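Local coordinates for protein tartronate semialdehyde reductase (Salmonella typhimurium, PDB 1VPD) that probably catalyses the NAD(P)H-dependent reduction of tartronate semialdehyde (2-hydroxy-3-oxopropanoate) to D-glycerate, the last step of galactarate breakdown, at residues P225-R230 and Y288-A293; A263-M268 and S283-Y288; A246-T251 and A257-T262; Q208-G213 and T218-K223. All blocks are in the same frame, centred on the assembly; numbering follows the deposited sequence. Where two conformers were deposited one is given.

Contact 1 (P225-R230 and Y288-A293); sequences PMVMDR and YYEKLA
R230 and E290 meet end-on in a two-nitrogen salt bridge, each terminal nitrogen of the guanidinium serving one carboxylate oxygen. R230 NH1 donates to E290 OE2 at 2.8 Å, on the lone pair that faces the other oxygen, while R230 NH2 reaches E290 OE1 at 2.9 Å. The second bond is almost straight, at 176°, and its acceptor lies in the guanidinium plane. With the two planar groups only 30° apart, the pairing is close to coplanar, and two bonds together limit rotation of either group. The side chains come from opposite directions: E290 is extended beyond CG, whereas R230 bends at chi2 and chi3 and so turns back alongside its own helix end. That bend also brings R230 NH1 to V227 O, 3.1 Å away in a weak hydrogen bond. V227 CG1 stands 4.3 Å from E290 OE2, an apolar neighbour beside the buried carboxylate. E290 OE2 has a further donor in V297 N, and R230 NH1 a weak second acceptor in V297 O, so the chain's C-terminal residues are tied to the same ion pair. Such a buried carboxylate probably stays ionised because the arginine and an amide N-H serve it together. The backbone positions R230: its phi of 62° follows the last turn of helix 218-228, and its N bonds to V227 O at 3.0 Å, one of two bonds back into that turn. This is a Schellman motif, here ending one helix of the all-helical C-terminal domain and presenting an arginine to helix 285-293.

Contact 2 (A263-M268 and S283-Y288); sequences AAVMEM and SALACY
M268 N bonds to A264 O at 3.2 Å, and from this turn of helix 260-274 the M268 side chain projects over Y288. No hydrogen bond crosses the interface; it is made of carbon, selenium and one aromatic ring. M268, present as selenomethionine, lies over a face of the Y288 ring. Its CG is 3.8 Å from the centroid of the Y288 ring and 22° off the ring normal, a CH-pi contact displaced toward the rim, with M268 CG to Y288 CE2 the closest pair at 3.6 Å. The selenium follows more obliquely: M268 SE is 4.5 Å from the same Y288 centroid, a Met-aromatic contact. An unbranched, polarisable chain suits this role, since it can lie along a flat ring without a branch to lift it off. Y288 meets it at about a right angle, its CG anti to the backbone N (chi1 175°), which carries the ring out toward helix 260-274. Here two successive helices of the C-terminal helical domain pack together, with the long helix 170-198 beneath both, where L285 touches I186. L285 is buried, and of its two methyls CD2 makes the contacts. L285 CD2 is 4.2 Å from V265 CG1, and at the same 4.2 Å distance L285 CD2 meets M268 CB, so one branch bridges two residues a helical turn apart. V265, compact and beta-branched, is buried as well; it also touches L184 and A187 of helix 170-198, and it crosses L285 at about a right angle.

Contact 3 (A246-T251 and A257-T262); sequences ANALDT and AQLPLT
L249 and L259 are brought together by their side-chain torsions: L249 has CG beside the backbone N (chi1 -74°), which swings its methyls toward the following helix, while L259 adopts an unstaggered chi1 of -119° that carries CD2 back onto helix 238-255. The two segments form a helical hairpin, helix 238-255 turning sharply into helix 260-274 within the all-helical C-terminal domain. L259 occupies the N-cap position of the second helix. Its apolar side chain serves the interface, and P260 suits the first turn that follows, where a backbone N-H need not be spent on a helical bond. L259 CD2 is the methyl that does most of the touching. It lies 3.9 Å from L249 CD2, the two leucines meeting at a slant, and 4.0 Å from A248 CB. Alanine is apt at 248 because its single methyl lets the leucine reach the backbone of the first helix. One turn on from L259, the side chains of T262 and L249 slide past each other in opposite directions, with T262 CG2 at 4.2 Å from L249 CG. T262 also touches L245 and V180, the latter on helix 170-198, which places this buried methyl where three helices converge. The predicted catalytic K175 belongs to that long helix, with its side chain about 9 Å from that of A248. The hairpin thus packs near the probable active site, and its first helix also carries K243, a predicted NAD(+)-binding residue. The closest approach of the contact is made to a main-chain atom: L259 CD2 stands 3.7 Å from A248 O.

Contact 4 (Q208-G213 and T218-K223); sequences QAIRGG and TVLDAK
The guanidinium of R211 and the carboxylate of D221 meet obliquely, their planes 57° apart, with D221 OD1 at 3.2 Å from R211 NE in a salt bridge through NE. The site belongs to the connection between two successive helices of the all-helical C-terminal domain: helix 203-210 runs into a type I beta turn from I210 to G213, closed by G213 N to I210 O at 3.1 Å, and helix 218-228 follows. R211 sits within that turn. Its CG takes the crowded position between the backbone N and the carbonyl carbon (chi1 66°), and a bend at chi3 brings the guanidinium to D221, the two side chains crossing at about a right angle. The strongest partner of D221 OD1 is Y207 OH of helix 203-210, one turn before R211, so the aspartate ties its helix to both the preceding helix and the turn. Water completes the polar edge. One water accepts from R211 NE at 3.0 Å and donates to D221 OD2 at 2.8 Å, bridging the two charged groups. A second water lies 2.8 Å from R211 O and 3.0 Å from D221 OD2, and can donate to either, though it has other acceptors nearby. Arginine and aspartate suit this exposed edge, where their charges pair while remaining hydrated. Beneath them the contact is apolar. L220 is buried, also touching M189 of helix 170-198, and its CG is anti to the backbone N, which sends the side chain toward the turn. There L220 CD2 meets I210 CG1 at 4.2 Å and lies 3.9 Å from R211 CA.

Overall arrangement
All four contacts join helices that follow or neighbour one another in the C-terminal domain, ranged along the long helix 170-198. Contacts 1 and 2 share Y288 and helix 285-293, their centres about 11 Å apart, with V227 touching A286 between them. Contact 3 meets contact 2 through helix 260-274, about 15 Å between centres, where M266 and A263 rest on L249. Contact 4 adjoins contact 1 along helix 218-228, again about 15 Å between centres, and its centre lies about 26 Å from that of contact 3. Contact 3 alone approaches the predicted sites: besides its nearness to K175, the A248 side chain is about 10 Å from that of K243.

Contact 1 (P225-R230 and Y288-A293)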
loop_
_atom_site.group_PDB
_atom_site.type_symbol
_atom_site.label_atom_id
_atom_site.label_comp_id
_atom_site.label_asym_id
_atom_site.label_seq_id
_atom_site.Cartn_x
_atom_site.Cartn_y
_atom_site.Cartn_z
ATOM N N PRO A 225 -12.708 15.968 1.314
ATOM C CA PRO A 225 -12.878 16.471 2.687
ATOM C C PRO A 225 -11.546 16.789 3.369
ATOM O O PRO A 225 -11.457 17.825 4.052
ATOM C CB PRO A 225 -13.646 15.338 3.377
ATOM C CG PRO A 225 -14.392 14.692 2.249
ATOM C CD PRO A 225 -13.363 14.661 1.139
HETATM N N MSE A 226 -10.527 15.949 3.174
HETATM C CA MSE A 226 -9.214 16.179 3.773
HETATM C C MSE A 226 -8.606 17.476 3.270
HETATM O O MSE A 226 -8.116 18.290 4.052
HETATM C CB MSE A 226 -8.271 15.001 3.502
HETATM C CG MSE A 226 -8.708 13.706 4.162
HETATM SE SE MSE A 226 -7.447 12.247 3.897
HETATM C CE MSE A 226 -5.869 12.973 4.806
ATOM N N VAL A 227 -8.611 17.672 1.951
ATOM C CA VAL A 227 -8.092 18.907 1.382
ATOM C C VAL A 227 -8.822 20.119 1.963
ATOM O O VAL A 227 -8.190 21.074 2.399
ATOM C CB VAL A 227 -8.216 18.921 -0.162
ATOM C CG1 VAL A 227 -7.802 20.273 -0.716
ATOM C CG2 VAL A 227 -7.377 17.818 -0.781
HETATM N N MSE A 228 -10.148 20.084 1.965
HETATM C CA MSE A 228 -10.901 21.262 2.322
HETATM C C MSE A 228 -10.744 21.572 3.817
HETATM O O MSE A 228 -10.765 22.742 4.201
HETATM C CB MSE A 228 -12.370 21.106 1.914
HETATM C CG MSE A 228 -12.560 21.116 0.403
HETATM SE SE MSE A 228 -14.414 21.157 -0.061
HETATM C CE MSE A 228 -14.864 19.388 0.402
ATOM N N ASP A 229 -10.543 20.530 4.622
ATOM C CA ASP A 229 -10.309 20.674 6.072
ATOM C C ASP A 229 -8.843 20.908 6.439
ATOM O O ASP A 229 -8.501 21.070 7.637
ATOM C CB ASP A 229 -10.838 19.450 6.816
ATOM C CG ASP A 229 -12.348 19.357 6.790
ATOM O OD1 ASP A 229 -13.009 20.385 6.594
ATOM O OD2 ASP A 229 -12.955 18.295 6.923
ATOM N N ARG A 230 -7.973 20.943 5.429
ATOM C CA ARG A 230 -6.538 21.167 5.589
ATOM C C ARG A 230 -5.908 20.048 6.425
ATOM O O ARG A 230 -4.977 20.283 7.204
ATOM C CB ARG A 230 -6.246 22.553 6.183
ATOM C CG ARG A 230 -7.125 23.696 5.625
ATOM C CD ARG A 230 -7.152 23.747 4.081
ATOM N NE ARG A 230 -5.832 23.995 3.534
ATOM C CZ ARG A 230 -5.512 23.867 2.244
ATOM N NH1 ARG A 230 -6.416 23.449 1.370
ATOM N NH2 ARG A 230 -4.298 24.181 1.835
ATOM N N TYR A 288 0.052 21.504 -4.561
ATOM C CA TYR A 288 0.778 21.863 -5.769
ATOM C C TYR A 288 -0.055 22.808 -6.629
ATOM O O TYR A 288 0.408 23.866 -7.062
ATOM C CB TYR A 288 1.158 20.590 -6.549
ATOM C CG TYR A 288 1.814 20.856 -7.881
ATOM C CD1 TYR A 288 3.187 21.037 -7.976
ATOM C CD2 TYR A 288 1.072 20.920 -9.053
ATOM C CE1 TYR A 288 3.805 21.292 -9.207
ATOM C CE2 TYR A 288 1.675 21.187 -10.275
ATOM C CZ TYR A 288 3.043 21.373 -10.347
ATOM O OH TYR A 288 3.649 21.610 -11.549
ATOM N N TYR A 289 -1.288 22.411 -6.885
ATOM C CA TYR A 289 -2.198 23.232 -7.664
ATOM C C TYR A 289 -2.532 24.553 -6.962
ATOM O O TYR A 289 -2.616 25.596 -7.611
ATOM C CB TYR A 289 -3.475 22.471 -7.922
ATOM C CG TYR A 289 -3.344 21.423 -9.006
ATOM C CD1 TYR A 289 -3.578 21.747 -10.332
ATOM C CD2 TYR A 289 -2.966 20.124 -8.705
ATOM C CE1 TYR A 289 -3.448 20.804 -11.333
ATOM C CE2 TYR A 289 -2.844 19.157 -9.704
ATOM C CZ TYR A 289 -3.100 19.506 -11.012
ATOM O OH TYR A 289 -3.005 18.555 -12.001
ATOM N N GLU A 290 -2.737 24.509 -5.643
ATOM C CA GLU A 290 -3.031 25.729 -4.888
ATOM C C GLU A 290 -1.916 26.752 -5.027
ATOM O O GLU A 290 -2.154 27.953 -5.157
ATOM C CB GLU A 290 -3.232 25.392 -3.408
ATOM C CG GLU A 290 -4.500 24.618 -3.134
ATOM C CD GLU A 290 -4.661 24.204 -1.681
ATOM O OE1 GLU A 290 -3.638 24.015 -0.967
ATOM O OE2 GLU A 290 -5.827 24.041 -1.279
ATOM N N LYS A 291 -0.678 26.272 -4.992
ATOM C CA LYS A 291 0.469 27.151 -5.046
ATOM C C LYS A 291 0.640 27.752 -6.435
ATOM O O LYS A 291 0.967 28.931 -6.578
ATOM C CB LYS A 291 1.709 26.410 -4.563
ATOM C CG LYS A 291 1.672 26.263 -3.033
ATOM C CD LYS A 291 2.789 25.386 -2.451
ATOM C CE LYS A 291 2.640 25.305 -0.924
ATOM N NZ LYS A 291 3.686 24.474 -0.262
ATOM N N LEU A 292 0.381 26.969 -7.481
ATOM C CA LEU A 292 0.522 27.506 -8.833
ATOM C C LEU A 292 -0.662 28.411 -9.256
ATOM O O LEU A 292 -0.468 29.397 -9.965
ATOM C CB LEU A 292 0.708 26.363 -9.850
ATOM C CG LEU A 292 2.137 25.875 -10.124
ATOM C CD1 LEU A 292 2.747 25.208 -8.922
ATOM C CD2 LEU A 292 2.112 24.899 -11.310
ATOM N N ALA A 293 -1.860 28.087 -8.806
ATOM C CA ALA A 293 -3.071 28.861 -9.130
ATOM C C ALA A 293 -3.309 30.027 -8.165
ATOM O O ALA A 293 -4.169 30.871 -8.419
ATOM C CB ALA A 293 -4.276 27.967 -9.134
#

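Contact 2 (A263-M268 and S283-Y288)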
loop_
_atom_site.group_PDB
_atom_site.type_symbol
_atom_site.label_atom_id
_atom_site.label_comp_id
_atom_site.label_asym_id
_atom_site.label_seq_id
_atom_site.Cartn_x
_atom_site.Cartn_y
_atom_site.Cartn_z
ATOM N N ALA A 263 3.887 10.378 -15.791
ATOM C CA ALA A 263 5.155 11.108 -15.886
ATOM C C ALA A 263 4.978 12.555 -15.424
ATOM O O ALA A 263 5.821 13.089 -14.684
ATOM C CB ALA A 263 5.718 11.044 -17.269
ATOM N N ALA A 264 3.874 13.186 -15.815
ATOM C CA ALA A 264 3.584 14.557 -15.374
ATOM C C ALA A 264 3.343 14.638 -13.878
ATOM O O ALA A 264 3.911 15.517 -13.206
ATOM C CB ALA A 264 2.403 15.144 -16.126
ATOM N N VAL A 265 2.524 13.746 -13.337
ATOM C CA VAL A 265 2.232 13.805 -11.893
ATOM C C VAL A 265 3.475 13.477 -11.053
ATOM O O VAL A 265 3.674 14.061 -9.985
ATOM C CB VAL A 265 1.009 12.958 -11.541
ATOM C CG1 VAL A 265 0.823 12.865 -10.041
ATOM C CG2 VAL A 265 -0.212 13.558 -12.206
HETATM N N MSE A 266 4.348 12.624 -11.566
HETATM C CA MSE A 266 5.639 12.388 -10.930
HETATM C C MSE A 266 6.432 13.678 -10.738
HETATM O O MSE A 266 6.965 13.905 -9.642
HETATM C CB MSE A 266 6.478 11.361 -11.687
HETATM C CG MSE A 266 7.932 11.294 -11.266
HETATM SE SE MSE A 266 8.128 10.715 -9.388
HETATM C CE MSE A 266 8.985 9.007 -9.730
ATOM N N GLU A 267 6.476 14.535 -11.753
ATOM C CA GLU A 267 7.206 15.790 -11.629
ATOM C C GLU A 267 6.527 16.706 -10.616
ATOM O O GLU A 267 7.221 17.440 -9.901
ATOM C CB GLU A 267 7.388 16.473 -12.983
ATOM C CG GLU A 267 8.225 15.636 -13.977
ATOM C CD GLU A 267 9.549 15.160 -13.411
ATOM O OE1 GLU A 267 10.312 16.022 -12.902
ATOM O OE2 GLU A 267 9.827 13.925 -13.484
HETATM N N MSE A 268 5.200 16.681 -10.553
HETATM C CA MSE A 268 4.474 17.423 -9.518
HETATM C C MSE A 268 4.877 16.940 -8.117
HETATM O O MSE A 268 5.101 17.766 -7.195
HETATM C CB MSE A 268 2.949 17.280 -9.669
HETATM C CG MSE A 268 2.414 17.766 -11.002
HETATM SE SE MSE A 268 0.486 17.555 -11.045
HETATM C CE MSE A 268 0.314 17.832 -12.968
ATOM N N SER A 283 -3.114 13.459 -0.652
ATOM C CA SER A 283 -4.063 14.560 -0.846
ATOM C C SER A 283 -3.336 15.905 -0.986
ATOM O O SER A 283 -3.882 16.845 -1.566
ATOM C CB SER A 283 -5.101 14.602 0.293
ATOM O OG SER A 283 -4.477 14.718 1.566
ATOM N N ALA A 284 -2.102 16.000 -0.483
ATOM C CA ALA A 284 -1.293 17.216 -0.628
ATOM C C ALA A 284 -0.886 17.516 -2.077
ATOM O O ALA A 284 -0.345 18.575 -2.374
ATOM C CB ALA A 284 -0.071 17.173 0.284
ATOM N N LEU A 285 -1.186 16.616 -3.007
ATOM C CA LEU A 285 -1.102 16.998 -4.410
ATOM C C LEU A 285 -1.941 18.231 -4.672
ATOM O O LEU A 285 -1.613 19.039 -5.535
ATOM C CB LEU A 285 -1.599 15.869 -5.311
ATOM C CG LEU A 285 -0.606 14.919 -5.918
ATOM C CD1 LEU A 285 -1.363 13.737 -6.496
ATOM C CD2 LEU A 285 0.231 15.619 -6.984
ATOM N N ALA A 286 -3.030 18.415 -3.925
ATOM C CA ALA A 286 -3.833 19.637 -4.049
ATOM C C ALA A 286 -3.018 20.902 -3.804
ATOM O O ALA A 286 -3.240 21.918 -4.475
ATOM C CB ALA A 286 -5.050 19.599 -3.118
ATOM N N CYS A 287 -2.068 20.829 -2.877
ATOM C CA CYS A 287 -1.243 21.981 -2.526
ATOM C C CYS A 287 -0.357 22.440 -3.691
ATOM O O CYS A 287 -0.056 23.625 -3.811
ATOM C CB CYS A 287 -0.424 21.713 -1.263
ATOM S SG CYS A 287 -1.395 21.112 0.133
ATOM N N TYR A 288 0.052 21.504 -4.561
ATOM C CA TYR A 288 0.778 21.863 -5.769
ATOM C C TYR A 288 -0.055 22.808 -6.629
ATOM O O TYR A 288 0.408 23.866 -7.062
ATOM C CB TYR A 288 1.158 20.590 -6.549
ATOM C CG TYR A 288 1.814 20.856 -7.881
ATOM C CD1 TYR A 288 3.187 21.037 -7.976
ATOM C CD2 TYR A 288 1.072 20.920 -9.053
ATOM C CE1 TYR A 288 3.805 21.292 -9.207
ATOM C CE2 TYR A 288 1.675 21.187 -10.275
ATOM C CZ TYR A 288 3.043 21.373 -10.347
ATOM O OH TYR A 288 3.649 21.610 -11.549
#

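Contact 3 (A246-T251 and A257-T262)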
loop_
_atom_site.group_PDB
_atom_site.type_symbol
_atom_site.label_atom_id
_atom_site.label_comp_id
_atom_site.label_asym_id
_atom_site.label_seq_id
_atom_site.Cartn_x
_atom_site.Cartn_y
_atom_site.Cartn_z
ATOM N N ALA A 246 7.689 5.756 -9.583
ATOM C CA ALA A 246 8.986 5.380 -10.136
ATOM C C ALA A 246 8.951 3.949 -10.652
ATOM O O ALA A 246 9.425 3.672 -11.751
ATOM C CB ALA A 246 10.085 5.546 -9.110
ATOM N N ASN A 247 8.374 3.041 -9.869
ATOM C CA ASN A 247 8.230 1.661 -10.305
ATOM C C ASN A 247 7.325 1.533 -11.537
ATOM O O ASN A 247 7.643 0.775 -12.463
ATOM C CB ASN A 247 7.724 0.786 -9.156
ATOM C CG ASN A 247 8.773 0.592 -8.065
ATOM O OD1 ASN A 247 9.996 0.779 -8.296
ATOM N ND2 ASN A 247 8.323 0.179 -6.879
ATOM N N ALA A 248 6.232 2.302 -11.566
ATOM C CA ALA A 248 5.318 2.263 -12.709
ATOM C C ALA A 248 6.009 2.735 -13.979
ATOM O O ALA A 248 5.892 2.116 -15.043
ATOM C CB ALA A 248 4.075 3.069 -12.435
ATOM N N LEU A 249 6.758 3.822 -13.864
ATOM C CA LEU A 249 7.484 4.372 -15.006
ATOM C C LEU A 249 8.579 3.425 -15.467
ATOM O O LEU A 249 8.753 3.224 -16.671
ATOM C CB LEU A 249 8.054 5.746 -14.646
ATOM C CG LEU A 249 6.982 6.838 -14.595
ATOM C CD1 LEU A 249 7.456 7.998 -13.736
ATOM C CD2 LEU A 249 6.609 7.347 -15.956
ATOM N N ASP A 250 9.292 2.811 -14.526
ATOM C CA ASP A 250 10.323 1.831 -14.865
ATOM C C ASP A 250 9.705 0.655 -15.628
ATOM O O ASP A 250 10.239 0.220 -16.649
ATOM C CB ASP A 250 11.012 1.286 -13.622
ATOM C CG ASP A 250 12.013 2.257 -13.000
ATOM O OD1 ASP A 250 12.377 3.298 -13.614
ATOM O OD2 ASP A 250 12.501 2.005 -11.874
ATOM N N THR A 251 8.571 0.164 -15.141
ATOM C CA THR A 251 7.909 -0.954 -15.822
ATOM C C THR A 251 7.450 -0.545 -17.216
ATOM O O THR A 251 7.659 -1.277 -18.184
ATOM C CB THR A 251 6.777 -1.468 -14.974
ATOM O OG1 THR A 251 7.319 -2.083 -13.800
ATOM C CG2 THR A 251 6.034 -2.571 -15.700
ATOM N N ALA A 257 5.124 0.623 -22.707
ATOM C CA ALA A 257 3.790 1.172 -22.545
ATOM C C ALA A 257 3.862 2.715 -22.698
ATOM O O ALA A 257 4.820 3.246 -23.279
ATOM C CB ALA A 257 3.172 0.726 -21.227
ATOM N N GLN A 258 2.828 3.414 -22.268
ATOM C CA GLN A 258 2.662 4.837 -22.563
ATOM C C GLN A 258 2.102 5.529 -21.313
ATOM O O GLN A 258 0.930 5.367 -20.966
ATOM C CB GLN A 258 1.695 4.963 -23.745
ATOM C CG GLN A 258 1.419 6.363 -24.220
ATOM C CD GLN A 258 2.659 7.145 -24.661
ATOM O OE1 GLN A 258 3.667 6.584 -25.198
ATOM N NE2 GLN A 258 2.584 8.439 -24.471
ATOM N N LEU A 259 2.958 6.285 -20.624
ATOM C CA LEU A 259 2.638 6.797 -19.289
ATOM C C LEU A 259 2.795 8.329 -19.173
ATOM O O LEU A 259 3.405 8.828 -18.221
ATOM C CB LEU A 259 3.486 6.063 -18.236
ATOM C CG LEU A 259 2.688 5.286 -17.193
ATOM C CD1 LEU A 259 1.964 4.086 -17.835
ATOM C CD2 LEU A 259 3.568 4.841 -16.029
ATOM N N PRO A 260 2.188 9.089 -20.085
ATOM C CA PRO A 260 2.348 10.553 -20.050
ATOM C C PRO A 260 1.790 11.235 -18.805
ATOM O O PRO A 260 2.443 12.158 -18.257
ATOM C CB PRO A 260 1.608 11.025 -21.310
ATOM C CG PRO A 260 0.588 9.922 -21.586
ATOM C CD PRO A 260 1.324 8.654 -21.205
ATOM N N LEU A 261 0.603 10.837 -18.361
ATOM C CA LEU A 261 -0.011 11.551 -17.229
ATOM C C LEU A 261 0.721 11.224 -15.925
ATOM O O LEU A 261 0.971 12.108 -15.111
ATOM C CB LEU A 261 -1.500 11.280 -17.146
ATOM C CG LEU A 261 -2.275 11.665 -18.411
ATOM C CD1 LEU A 261 -3.737 11.297 -18.208
ATOM C CD2 LEU A 261 -2.158 13.149 -18.771
ATOM N N THR A 262 1.110 9.966 -15.762
ATOM C CA THR A 262 1.920 9.530 -14.632
ATOM C C THR A 262 3.258 10.265 -14.628
ATOM O O THR A 262 3.717 10.740 -13.581
ATOM C CB THR A 262 2.142 7.997 -14.686
ATOM O OG1 THR A 262 0.895 7.299 -14.559
ATOM C CG2 THR A 262 2.983 7.543 -13.531
#

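Contact 4 (Q208-G213 and T218-K223)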
loop_
_atom_site.group_PDB
_atom_site.type_symbol
_atom_site.label_atom_id
_atom_site.label_comp_id
_atom_site.label_asym_id
_atom_site.label_seq_id
_atom_site.Cartn_x
_atom_site.Cartn_y
_atom_site.Cartn_z
ATOM N N GLN A 208 -20.181 18.495 -3.385
ATOM C CA GLN A 208 -21.534 17.976 -3.161
ATOM C C GLN A 208 -22.294 17.740 -4.464
ATOM O O GLN A 208 -23.027 16.750 -4.597
ATOM C CB GLN A 208 -22.344 18.973 -2.305
ATOM C CG GLN A 208 -21.828 19.164 -0.877
ATOM C CD GLN A 208 -22.517 20.309 -0.164
ATOM O OE1 GLN A 208 -23.732 20.484 -0.289
ATOM N NE2 GLN A 208 -21.752 21.093 0.577
ATOM N N ALA A 209 -22.117 18.663 -5.405
ATOM C CA ALA A 209 -22.835 18.625 -6.668
ATOM C C ALA A 209 -22.387 17.507 -7.598
ATOM O O ALA A 209 -23.214 16.961 -8.317
ATOM C CB ALA A 209 -22.723 19.965 -7.373
ATOM N N ILE A 210 -21.099 17.153 -7.583
ATOM C CA ILE A 210 -20.572 16.200 -8.570
ATOM C C ILE A 210 -20.336 14.793 -8.035
ATOM O O ILE A 210 -20.128 13.864 -8.815
ATOM C CB ILE A 210 -19.281 16.731 -9.234
ATOM C CG1 ILE A 210 -18.077 16.663 -8.273
ATOM C CG2 ILE A 210 -19.506 18.136 -9.768
ATOM C CD1 ILE A 210 -16.751 17.115 -8.914
ATOM N N ARG A 211 -20.341 14.625 -6.716
ATOM C CA ARG A 211 -19.900 13.350 -6.152
ATOM C C ARG A 211 -20.746 12.144 -6.536
ATOM O O ARG A 211 -20.267 11.018 -6.477
ATOM C CB ARG A 211 -19.768 13.440 -4.629
ATOM C CG ARG A 211 -21.102 13.646 -3.892
ATOM C CD ARG A 211 -20.918 13.771 -2.399
ATOM N NE ARG A 211 -20.594 12.510 -1.757
ATOM C CZ ARG A 211 -20.594 12.335 -0.413
ATOM N NH1 ARG A 211 -20.886 13.341 0.414
ATOM N NH2 ARG A 211 -20.277 11.153 0.112
ATOM N N GLY A 212 -21.999 12.394 -6.934
ATOM C CA GLY A 212 -22.939 11.360 -7.298
ATOM C C GLY A 212 -23.036 11.032 -8.775
ATOM O O GLY A 212 -23.757 10.098 -9.158
ATOM N N GLY A 213 -22.323 11.793 -9.614
ATOM C CA GLY A 213 -22.380 11.616 -11.053
ATOM C C GLY A 213 -21.178 10.857 -11.605
ATOM O O GLY A 213 -20.544 10.048 -10.913
ATOM N N THR A 218 -13.897 6.848 -5.286
ATOM C CA THR A 218 -13.429 6.584 -3.939
ATOM C C THR A 218 -12.404 7.635 -3.487
ATOM O O THR A 218 -12.454 8.111 -2.358
ATOM C CB THR A 218 -12.892 5.157 -3.894
ATOM O OG1 THR A 218 -13.946 4.263 -4.309
ATOM C CG2 THR A 218 -12.501 4.726 -2.464
ATOM N N VAL A 219 -11.523 8.058 -4.401
ATOM C CA VAL A 219 -10.584 9.151 -4.118
ATOM C C VAL A 219 -11.311 10.449 -3.798
ATOM O O VAL A 219 -10.952 11.144 -2.842
ATOM C CB VAL A 219 -9.600 9.377 -5.284
ATOM C CG1 VAL A 219 -9.095 10.835 -5.331
ATOM C CG2 VAL A 219 -8.423 8.417 -5.158
ATOM N N LEU A 220 -12.339 10.777 -4.572
ATOM C CA LEU A 220 -13.033 12.044 -4.368
ATOM C C LEU A 220 -13.615 12.100 -2.949
ATOM O O LEU A 220 -13.431 13.085 -2.225
ATOM C CB LEU A 220 -14.117 12.266 -5.422
ATOM C CG LEU A 220 -14.815 13.629 -5.369
ATOM C CD1 LEU A 220 -13.884 14.735 -5.779
ATOM C CD2 LEU A 220 -16.045 13.612 -6.272
ATOM N N ASP A 221 -14.307 11.042 -2.555
ATOM C CA ASP A 221 -14.950 11.022 -1.231
ATOM C C ASP A 221 -13.957 10.901 -0.083
ATOM O O ASP A 221 -14.217 11.417 1.009
ATOM C CB ASP A 221 -15.950 9.887 -1.157
ATOM C CG ASP A 221 -17.187 10.145 -1.980
ATOM O OD1 ASP A 221 -17.602 11.309 -2.107
ATOM O OD2 ASP A 221 -17.808 9.232 -2.524
ATOM N N ALA A 222 -12.831 10.224 -0.309
ATOM C CA ALA A 222 -11.801 10.098 0.725
ATOM C C ALA A 222 -10.985 11.373 0.912
ATOM O O ALA A 222 -10.670 11.740 2.046
ATOM C CB ALA A 222 -10.852 8.950 0.410
ATOM N N LYS A 223 -10.656 12.045 -0.192
ATOM C CA LYS A 223 -9.647 13.100 -0.194
ATOM C C LYS A 223 -10.185 14.519 -0.287
ATOM O O LYS A 223 -9.543 15.428 0.244
ATOM C CB LYS A 223 -8.610 12.837 -1.291
ATOM C CG LYS A 223 -7.922 11.481 -1.201
ATOM C CD LYS A 223 -7.332 11.193 0.181
ATOM C CE LYS A 223 -6.408 9.997 0.171
ATOM N NZ LYS A 223 -5.778 9.800 1.520
HETATM O O HOH W 1 -17.812 10.295 -5.349
HETATM O O HOH W 2 -20.579 9.781 -2.880
#